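Local coordinates for protein putative phosphatase (DUF442) (PDB 3GXH) that probably acts as a phosphatase of the tyrosine and dual-specificity type, although its substrate is not established, at residues L27-E30 with Q31-S34; E59-L62 with V63-G67. All blocks are in the same frame, centred on the assembly; numbering follows the deposited sequence. Where two conformers were deposited one is given.

Contact 1: L27-E30 with Q31-S34; sequences LPNE and QQFS. With EDO (1,2-ethanediol), chain G.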
loop_
_atom_site.group_PDB
_atom_site.type_symbol
_atom_site.label_atom_id
_atom_site.label_comp_id
_atom_site.label_asym_id
_atom_site.label_seq_id
_atom_site.Cartn_x
_atom_site.Cartn_y
_atom_site.Cartn_z
ATOM N N LEU A 27 1.011 5.209 7.955
ATOM C CA LEU A 27 -0.347 5.647 8.277
ATOM C C LEU A 27 -0.507 7.150 8.184
ATOM O O LEU A 27 0.097 7.864 8.984
ATOM C CB LEU A 27 -0.692 5.193 9.704
ATOM C CG LEU A 27 -2.102 5.540 10.223
ATOM C CD1 LEU A 27 -3.154 4.976 9.326
ATOM C CD2 LEU A 27 -2.236 5.002 11.647
ATOM N N PRO A 28 -1.318 7.655 7.265
ATOM C CA PRO A 28 -1.590 9.098 7.270
ATOM C C PRO A 28 -2.379 9.522 8.484
ATOM O O PRO A 28 -3.245 8.757 8.898
ATOM C CB PRO A 28 -2.394 9.343 5.958
ATOM C CG PRO A 28 -2.068 8.098 5.142
ATOM C CD PRO A 28 -2.028 7.010 6.160
ATOM N N ASN A 29 -2.088 10.665 9.093
ATOM C CA ASN A 29 -2.992 11.231 10.063
ATOM C C ASN A 29 -4.151 11.896 9.334
ATOM O O ASN A 29 -4.226 11.926 8.109
ATOM C CB ASN A 29 -2.240 12.174 11.006
ATOM C CG ASN A 29 -1.685 13.377 10.344
ATOM O OD1 ASN A 29 -2.222 13.914 9.377
ATOM N ND2 ASN A 29 -0.570 13.846 10.890
ATOM N N GLU A 30 -5.136 12.390 10.071
ATOM C CA GLU A 30 -6.344 12.889 9.488
ATOM C C GLU A 30 -6.093 13.997 8.495
ATOM O O GLU A 30 -6.579 13.971 7.347
ATOM C CB GLU A 30 -7.350 13.341 10.565
ATOM C CG GLU A 30 -8.641 13.898 9.974
ATOM C CD GLU A 30 -9.741 14.128 11.002
ATOM O OE1 GLU A 30 -9.631 13.663 12.170
ATOM O OE2 GLU A 30 -10.747 14.793 10.638
ATOM N N GLN A 31 -5.313 14.992 8.873
ATOM C CA GLN A 31 -5.028 16.111 7.976
ATOM C C GLN A 31 -4.301 15.679 6.726
ATOM O O GLN A 31 -4.499 16.256 5.651
ATOM C CB GLN A 31 -4.316 17.225 8.748
ATOM C CG GLN A 31 -3.178 16.850 9.487
ATOM C CD GLN A 31 -3.436 16.279 10.956
ATOM O OE1 GLN A 31 -4.583 15.795 11.405
ATOM N NE2 GLN A 31 -2.311 16.259 11.719
ATOM N N GLN A 32 -3.476 14.662 6.837
ATOM C CA GLN A 32 -2.724 14.138 5.685
ATOM C C GLN A 32 -3.656 13.508 4.633
ATOM O O GLN A 32 -3.318 13.488 3.449
ATOM C CB GLN A 32 -1.596 13.185 6.100
ATOM C CG GLN A 32 -0.486 13.940 6.795
ATOM C CD GLN A 32 0.493 13.065 7.478
ATOM O OE1 GLN A 32 0.159 11.944 7.863
ATOM N NE2 GLN A 32 1.731 13.594 7.671
ATOM N N PHE A 33 -4.840 13.019 5.022
ATOM C CA PHE A 33 -5.750 12.538 3.996
ATOM C C PHE A 33 -6.204 13.679 3.097
ATOM O O PHE A 33 -6.411 13.476 1.898
ATOM C CB PHE A 33 -6.947 11.833 4.618
ATOM C CG PHE A 33 -6.625 10.490 5.162
ATOM C CD1 PHE A 33 -6.175 9.483 4.325
ATOM C CD2 PHE A 33 -6.774 10.165 6.507
ATOM C CE1 PHE A 33 -5.840 8.196 4.804
ATOM C CE2 PHE A 33 -6.405 8.881 6.970
ATOM C CZ PHE A 33 -5.946 7.928 6.115
ATOM N N SER A 34 -6.399 14.863 3.658
ATOM C CA SER A 34 -6.700 16.032 2.813
ATOM C C SER A 34 -5.558 16.368 1.859
ATOM O O SER A 34 -5.786 16.746 0.699
ATOM C CB SER A 34 -7.076 17.228 3.686
ATOM O OG SER A 34 -8.373 16.995 4.249
HETATM C C1 EDO G . 0.308 7.827 12.275
HETATM O O1 EDO G . -0.346 8.700 11.626
HETATM C C2 EDO G . 1.801 7.884 11.900
HETATM O O2 EDO G . 2.482 6.930 12.688
HETATM O O HOH W 1 1.914 9.891 8.500
HETATM O O HOH W 2 -8.770 15.228 6.297
#

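Contact 2: E59-L62 with V63-G67; sequences EGKL and VTQAG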
loop_
_atom_site.group_PDB
_atom_site.type_symbol
_atom_site.label_atom_id
_atom_site.label_comp_id
_atom_site.label_asym_id
_atom_site.label_seq_id
_atom_site.Cartn_x
_atom_site.Cartn_y
_atom_site.Cartn_z
ATOM N N GLU A 59 -11.145 4.845 9.759
ATOM C CA GLU A 59 -10.357 5.406 8.690
ATOM C C GLU A 59 -11.228 5.732 7.484
ATOM O O GLU A 59 -11.025 6.760 6.811
ATOM C CB GLU A 59 -9.184 4.520 8.304
ATOM C CG GLU A 59 -8.389 5.165 7.143
ATOM C CD GLU A 59 -7.079 4.528 6.848
ATOM O OE1 GLU A 59 -6.275 4.277 7.767
ATOM O OE2 GLU A 59 -6.841 4.316 5.626
ATOM N N GLY A 60 -12.164 4.843 7.173
ATOM C CA GLY A 60 -12.993 5.079 5.991
ATOM C C GLY A 60 -13.783 6.368 6.025
ATOM O O GLY A 60 -14.009 7.007 4.991
ATOM N N LYS A 61 -14.241 6.757 7.219
ATOM C CA LYS A 61 -14.874 8.017 7.402
ATOM C C LYS A 61 -13.937 9.152 7.009
ATOM O O LYS A 61 -14.296 10.078 6.285
ATOM C CB LYS A 61 -15.360 8.181 8.844
ATOM C CG LYS A 61 -16.043 9.499 9.121
ATOM C CD LYS A 61 -16.530 9.582 10.591
ATOM C CE LYS A 61 -17.266 10.907 10.877
ATOM N NZ LYS A 61 -16.357 12.050 11.161
ATOM N N LEU A 62 -12.699 9.083 7.491
ATOM C CA LEU A 62 -11.734 10.126 7.168
ATOM C C LEU A 62 -11.444 10.186 5.668
ATOM O O LEU A 62 -11.329 11.274 5.078
ATOM C CB LEU A 62 -10.429 9.935 7.931
ATOM C CG LEU A 62 -10.530 9.780 9.454
ATOM C CD1 LEU A 62 -9.097 9.651 10.091
ATOM C CD2 LEU A 62 -11.319 10.890 10.053
ATOM N N VAL A 63 -11.308 9.018 5.046
ATOM C CA VAL A 63 -10.957 8.929 3.623
ATOM C C VAL A 63 -12.112 9.460 2.786
ATOM O O VAL A 63 -11.930 10.256 1.859
ATOM C CB VAL A 63 -10.533 7.508 3.215
ATOM C CG1 VAL A 63 -10.482 7.332 1.679
ATOM C CG2 VAL A 63 -9.210 7.154 3.899
ATOM N N THR A 64 -13.318 9.028 3.079
ATOM C CA THR A 64 -14.487 9.423 2.258
ATOM C C THR A 64 -14.842 10.887 2.513
ATOM O O THR A 64 -15.160 11.609 1.549
ATOM C CB THR A 64 -15.649 8.409 2.368
ATOM O OG1 THR A 64 -16.070 8.346 3.700
ATOM C CG2 THR A 64 -15.224 7.009 1.809
ATOM N N GLN A 65 -14.669 11.377 3.741
ATOM C CA GLN A 65 -14.818 12.808 4.061
ATOM C C GLN A 65 -13.847 13.689 3.287
ATOM O O GLN A 65 -14.180 14.822 2.957
ATOM C CB GLN A 65 -14.599 13.085 5.556
ATOM C CG GLN A 65 -15.833 12.844 6.398
ATOM C CD GLN A 65 -15.604 13.099 7.877
ATOM O OE1 GLN A 65 -14.463 13.249 8.340
ATOM N NE2 GLN A 65 -16.689 13.111 8.639
ATOM N N ALA A 66 -12.633 13.179 3.036
ATOM C CA ALA A 66 -11.600 13.893 2.290
ATOM C C ALA A 66 -11.834 13.773 0.778
ATOM O O ALA A 66 -11.030 14.287 0.018
ATOM C CB ALA A 66 -10.235 13.367 2.661
ATOM N N GLY A 67 -12.913 13.124 0.350
ATOM C CA GLY A 67 -13.262 12.997 -1.057
ATOM C C GLY A 67 -12.661 11.871 -1.877
ATOM O O GLY A 67 -12.621 11.925 -3.109
#

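Contact 1: L27-E30 with Q31-S34
Asn29 and Gln32 reach for each other's backbone through two different torsions. The side chain of Asn29 stands with CG between its own N and carbonyl carbon (chi1 65°), which brings OD1 round to the first turn of helix 30-38; Gln32 sets CG opposite its carbonyl carbon (chi1 -70°) and runs out extended, carrying its amide back toward the loop. The result is a capping box. Gln32 N donates to Asn29 OD1 at 2.9 Å, the donor lying nearly in line with the side-chain C=O, and Asn29 N answers with a bond to Gln32 OE1, also 2.9 Å, tilted from that carbonyl's plane. The two amides stack, their planes 24° apart. Asparagine suits the N-cap because its short side chain can accept from an N-H of the first turn, while glutamine is long enough to return the bond. Gln32 OE1 also accepts a hydrogen bond from a water 2.8 Å away, and the same water donates to Leu27 O, which accepts as well from O1 of an ethanediol, probably from the crystallisation liquor.

On the inner side, Pro28 CB sits over one face of the Phe33 ring, 3.9 Å from its centroid, a CH-pi contact; Pro28 CG adds an apolar touch on Phe33 CE1 at 3.8 Å. The compact proline ring fits over the phenyl ring, and both are buried. Farther out, a second water bridges Glu30 O and Ser34 OG. The chemistry is thus divided: reciprocal amide bonds occupy backbone N-H groups at the helix start, where carbonyl partners from a preceding turn are lacking, and the Pro28-Phe33 pair gives the same turn an apolar underside.

Contact 2: E59-L62 with V63-G67
Gly60 O is gripped twice from the next turn of helix 59-65: Thr64 N donates at 2.9 Å and Thr64 OG1 at 2.8 Å, the two donors approaching from opposite faces of the carbonyl plane. The hydroxyl gets there because OG1 lies between the backbone N and carbonyl carbon of Thr64 (chi1 61°), folded back over the preceding turn. Threonine therefore satisfies its own polar group within the helix. On either side of this pair the regular helical ladder continues, with Val63 N bonded to Glu59 O at 2.9 Å and Gln65 N to Lys61 O at 2.9 Å. Along the inward flank Val63 CG2 rests on the methylene Glu59 CG at 3.9 Å, so the aliphatic part of the glutamate packs with the valine while OE2 is held by His103. Lys61 is fully stretched as far as CE and runs alongside Gln65, though the details where their ends meet are uncertain.

The ladder ends with Ala66 N on Leu62 O, 3.1 Å long. Gly67, with positive phi (86°) and its N bonded to Thr64 O, then turns the chain in a Schellman motif; glycine suits it because a side chain would jam against the preceding carbonyl at these backbone angles. Gly67 O in turn receives Lys37 NZ from helix 30-38. At the other end, Asp58 OD1 accepts from Lys61 N. Helix 59-65 is the crossover of a beta-alpha-beta unit: Glu59 and Val63 face Val44 of strand 43-46 and Tyr70 of strand 69-72, whereas Leu62 leans on Phe33 of helix 30-38.

Overall arrangement
Both contacts are partly buried, with their centres about 10 Å apart. Contact 1 covers the start of helix 30-38, with its side-chain capping box; contact 2 covers the whole of the short helix 59-65 and its C-terminal Schellman turn. Polar groups of the first are served by amides, waters and ethanediol, those of the second mainly by main-chain carbonyls. Buried Phe33 meets Val63 (CE1 to CG2, 3.6 Å), and Leu27 of the preceding loop packs by CD1 on Glu59 OE1 at 3.6 Å. Nearer the surface Glu30 CD touches Leu62 CD2 at 3.7 Å. Inward, Pro28 reaches strand 100-103, while Val63 reaches strands 43-46 and 69-72, all of one mixed sheet.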